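Long-range contact in putative SnoaL-like polyketide cyclase (Jannaschia sp., PDB 3KKG), which probably acts as a polyketide cyclase of the SnoaL-like family, with the cone-shaped fold of the NTF2 clan; its substrate is not known: residues Ala94-Val102 with Leu133-Ser141. Sequence-based numbering, arbitrary orientation.
Sequences AQDGPFLGV and LLAVMTAIS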
# COMPACT_ATOMS: atom_id res chain seq x y z
N ALA A 94 -9.29 -15.05 -11.51
CA ALA A 94 -8.46 -15.72 -12.50
C ALA A 94 -8.00 -14.77 -13.58
O ALA A 94 -8.81 -13.98 -14.08
CB ALA A 94 -9.25 -16.88 -13.13
N GLN A 95 -6.78 -14.99 -14.03
CA GLN A 95 -6.20 -14.15 -15.10
C GLN A 95 -6.66 -14.71 -16.45
O GLN A 95 -5.88 -15.29 -17.18
CB GLN A 95 -4.67 -14.08 -14.99
CG GLN A 95 -4.11 -13.06 -15.99
CD GLN A 95 -3.03 -13.60 -16.88
OE1 GLN A 95 -2.44 -14.66 -16.63
NE2 GLN A 95 -2.77 -12.87 -17.97
N ASP A 96 -7.93 -14.48 -16.79
CA ASP A 96 -8.52 -15.01 -17.98
C ASP A 96 -8.32 -14.15 -19.24
O ASP A 96 -8.71 -14.54 -20.33
CB ASP A 96 -10.03 -15.16 -17.80
CG ASP A 96 -10.43 -16.37 -16.90
OD1 ASP A 96 -9.63 -17.28 -16.68
OD2 ASP A 96 -11.61 -16.36 -16.50
N GLY A 97 -7.75 -12.97 -19.02
CA GLY A 97 -7.36 -12.09 -20.15
C GLY A 97 -5.91 -11.65 -20.08
O GLY A 97 -5.20 -11.90 -19.11
N PRO A 98 -5.48 -10.97 -21.16
CA PRO A 98 -4.13 -10.48 -21.15
C PRO A 98 -3.91 -9.48 -20.03
O PRO A 98 -4.83 -8.70 -19.71
CB PRO A 98 -4.00 -9.74 -22.48
CG PRO A 98 -5.24 -9.81 -23.14
CD PRO A 98 -6.24 -10.59 -22.35
N PHE A 99 -2.76 -9.54 -19.38
CA PHE A 99 -2.46 -8.62 -18.24
C PHE A 99 -0.97 -8.22 -18.24
O PHE A 99 -0.11 -9.05 -18.05
CB PHE A 99 -2.78 -9.32 -16.92
CG PHE A 99 -2.69 -8.42 -15.71
CD1 PHE A 99 -3.65 -7.45 -15.49
CD2 PHE A 99 -1.68 -8.58 -14.80
CE1 PHE A 99 -3.58 -6.66 -14.34
CE2 PHE A 99 -1.61 -7.76 -13.68
CZ PHE A 99 -2.59 -6.83 -13.45
N LEU A 100 -0.76 -6.94 -18.45
CA LEU A 100 0.59 -6.34 -18.38
C LEU A 100 1.63 -7.14 -19.17
O LEU A 100 2.75 -7.46 -18.70
CB LEU A 100 1.01 -6.14 -16.91
CG LEU A 100 0.06 -5.28 -16.08
CD1 LEU A 100 0.67 -5.08 -14.65
CD2 LEU A 100 -0.33 -3.95 -16.76
N GLY A 101 1.20 -7.54 -20.37
CA GLY A 101 2.05 -8.25 -21.32
C GLY A 101 2.06 -9.76 -21.19
O GLY A 101 2.71 -10.47 -21.97
N VAL A 102 1.30 -10.30 -20.24
CA VAL A 102 1.34 -11.74 -20.03
C VAL A 102 0.02 -12.23 -20.72
O VAL A 102 -1.10 -11.77 -20.36
CB VAL A 102 1.32 -12.10 -18.55
CG1 VAL A 102 1.25 -13.62 -18.33
CG2 VAL A 102 2.56 -11.54 -17.84
N LEU A 133 2.16 -6.90 -6.57
CA LEU A 133 2.22 -7.08 -8.00
C LEU A 133 3.34 -8.03 -8.39
O LEU A 133 3.16 -8.77 -9.36
CB LEU A 133 2.39 -5.73 -8.71
CG LEU A 133 2.24 -5.72 -10.22
CD1 LEU A 133 0.86 -6.13 -10.68
CD2 LEU A 133 2.55 -4.30 -10.75
N LEU A 134 4.43 -8.09 -7.65
CA LEU A 134 5.48 -9.07 -7.95
C LEU A 134 4.93 -10.49 -7.79
O LEU A 134 5.15 -11.38 -8.63
CB LEU A 134 6.68 -8.89 -7.00
CG LEU A 134 7.80 -9.88 -7.20
CD1 LEU A 134 8.39 -9.76 -8.62
CD2 LEU A 134 8.89 -9.68 -6.10
N ALA A 135 4.15 -10.74 -6.73
CA ALA A 135 3.60 -12.04 -6.55
C ALA A 135 2.60 -12.36 -7.67
O ALA A 135 2.55 -13.52 -8.15
CB ALA A 135 2.92 -12.20 -5.18
N VAL A 136 1.80 -11.39 -8.08
CA VAL A 136 0.84 -11.61 -9.17
C VAL A 136 1.58 -11.97 -10.46
O VAL A 136 1.27 -12.98 -11.14
CB VAL A 136 -0.08 -10.41 -9.38
CG1 VAL A 136 -0.90 -10.53 -10.68
CG2 VAL A 136 -1.04 -10.20 -8.17
N MSE A 137 2.57 -11.17 -10.82
CA MSE A 137 3.30 -11.41 -12.06
C MSE A 137 4.01 -12.74 -12.00
O MSE A 137 4.06 -13.47 -13.03
CB MSE A 137 4.25 -10.26 -12.38
CG MSE A 137 3.61 -8.95 -12.59
SE MSE A 137 2.31 -8.87 -14.00
CE MSE A 137 3.57 -8.91 -15.46
N THR A 138 4.57 -13.10 -10.85
CA THR A 138 5.22 -14.41 -10.71
C THR A 138 4.23 -15.55 -10.89
O THR A 138 4.54 -16.53 -11.62
CB THR A 138 5.93 -14.51 -9.34
OG1 THR A 138 6.87 -13.45 -9.28
CG2 THR A 138 6.62 -15.87 -9.16
N ALA A 139 3.05 -15.45 -10.28
CA ALA A 139 2.01 -16.50 -10.32
C ALA A 139 1.50 -16.69 -11.73
O ALA A 139 1.38 -17.87 -12.19
CB ALA A 139 0.89 -16.18 -9.39
N ILE A 140 1.27 -15.60 -12.47
CA ILE A 140 0.68 -15.72 -13.82
C ILE A 140 1.69 -16.01 -14.92
O ILE A 140 1.31 -16.49 -16.01
CB ILE A 140 -0.17 -14.46 -14.21
CG1 ILE A 140 0.71 -13.23 -14.47
CG2 ILE A 140 -1.27 -14.22 -13.25
CD1 ILE A 140 -0.06 -12.03 -14.98
N SER A 141 2.98 -15.76 -14.67
CA SER A 141 4.05 -16.04 -15.63
C SER A 141 4.63 -17.45 -15.44
O SER A 141 5.51 -17.87 -16.19
CB SER A 141 5.17 -15.03 -15.47
OG SER A 141 4.71 -13.69 -15.59
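Val102 and Ser141 bring the backbones closest, CA to CA 6.7 Å, where the loop 94-102, closed by a type I' turn from Phe99 to Val102, meets the end of helix 133-140. No hydrogen bond crosses, and the contact is almost wholly apolar. Ile140 is its centre. Its CG1 sits between the backbone N and the carbonyl carbon (chi1 71°), which carries CD1 into the loop. There Ile140 CD1 lies at the edge of the Phe99 ring, 3.8 Å from Phe99 CD2, and also touches Val102 CB. Gln95 crosses Ile140 at about a right angle, with Gln95 OE1 3.3 Å from Ile140 CB. That oxygen is hydrogen-bonded to Ser105 OG. Gln95 NE2, the other end of the amide, makes weak bonds to Gly97 O and Val102 O, which bridge the middle of the loop and its far end. A leucine in place of Gln95 would probably leave Ser105 OG without this partner and the carbonyls of Gly97 and Val102 without their weak bonds. The chain of Met137, a selenomethionine, is bent at chi2 and chi3 (-58° and -74°), which brings SE and CE against the loop. Met137 SE makes an oblique Met-aromatic contact with Phe99, 5.1 Å from the ring centroid, and Met137 CE meets Val102 CG2 at 3.7 Å. Leu100 and Leu133 meet tip to tip through their CD1 atoms, 4.1 Å apart, while Leu100 CG lies over the centre of one face of the Phe99 ring, 3.8 Å above its plane. Phe99 also packs edge-to-face with Phe68. The contact joins the loop between strands 84-94 and 108-120 to the C-terminal helix, whose Leu133 and Met137 also pack on Leu134 of the second subunit.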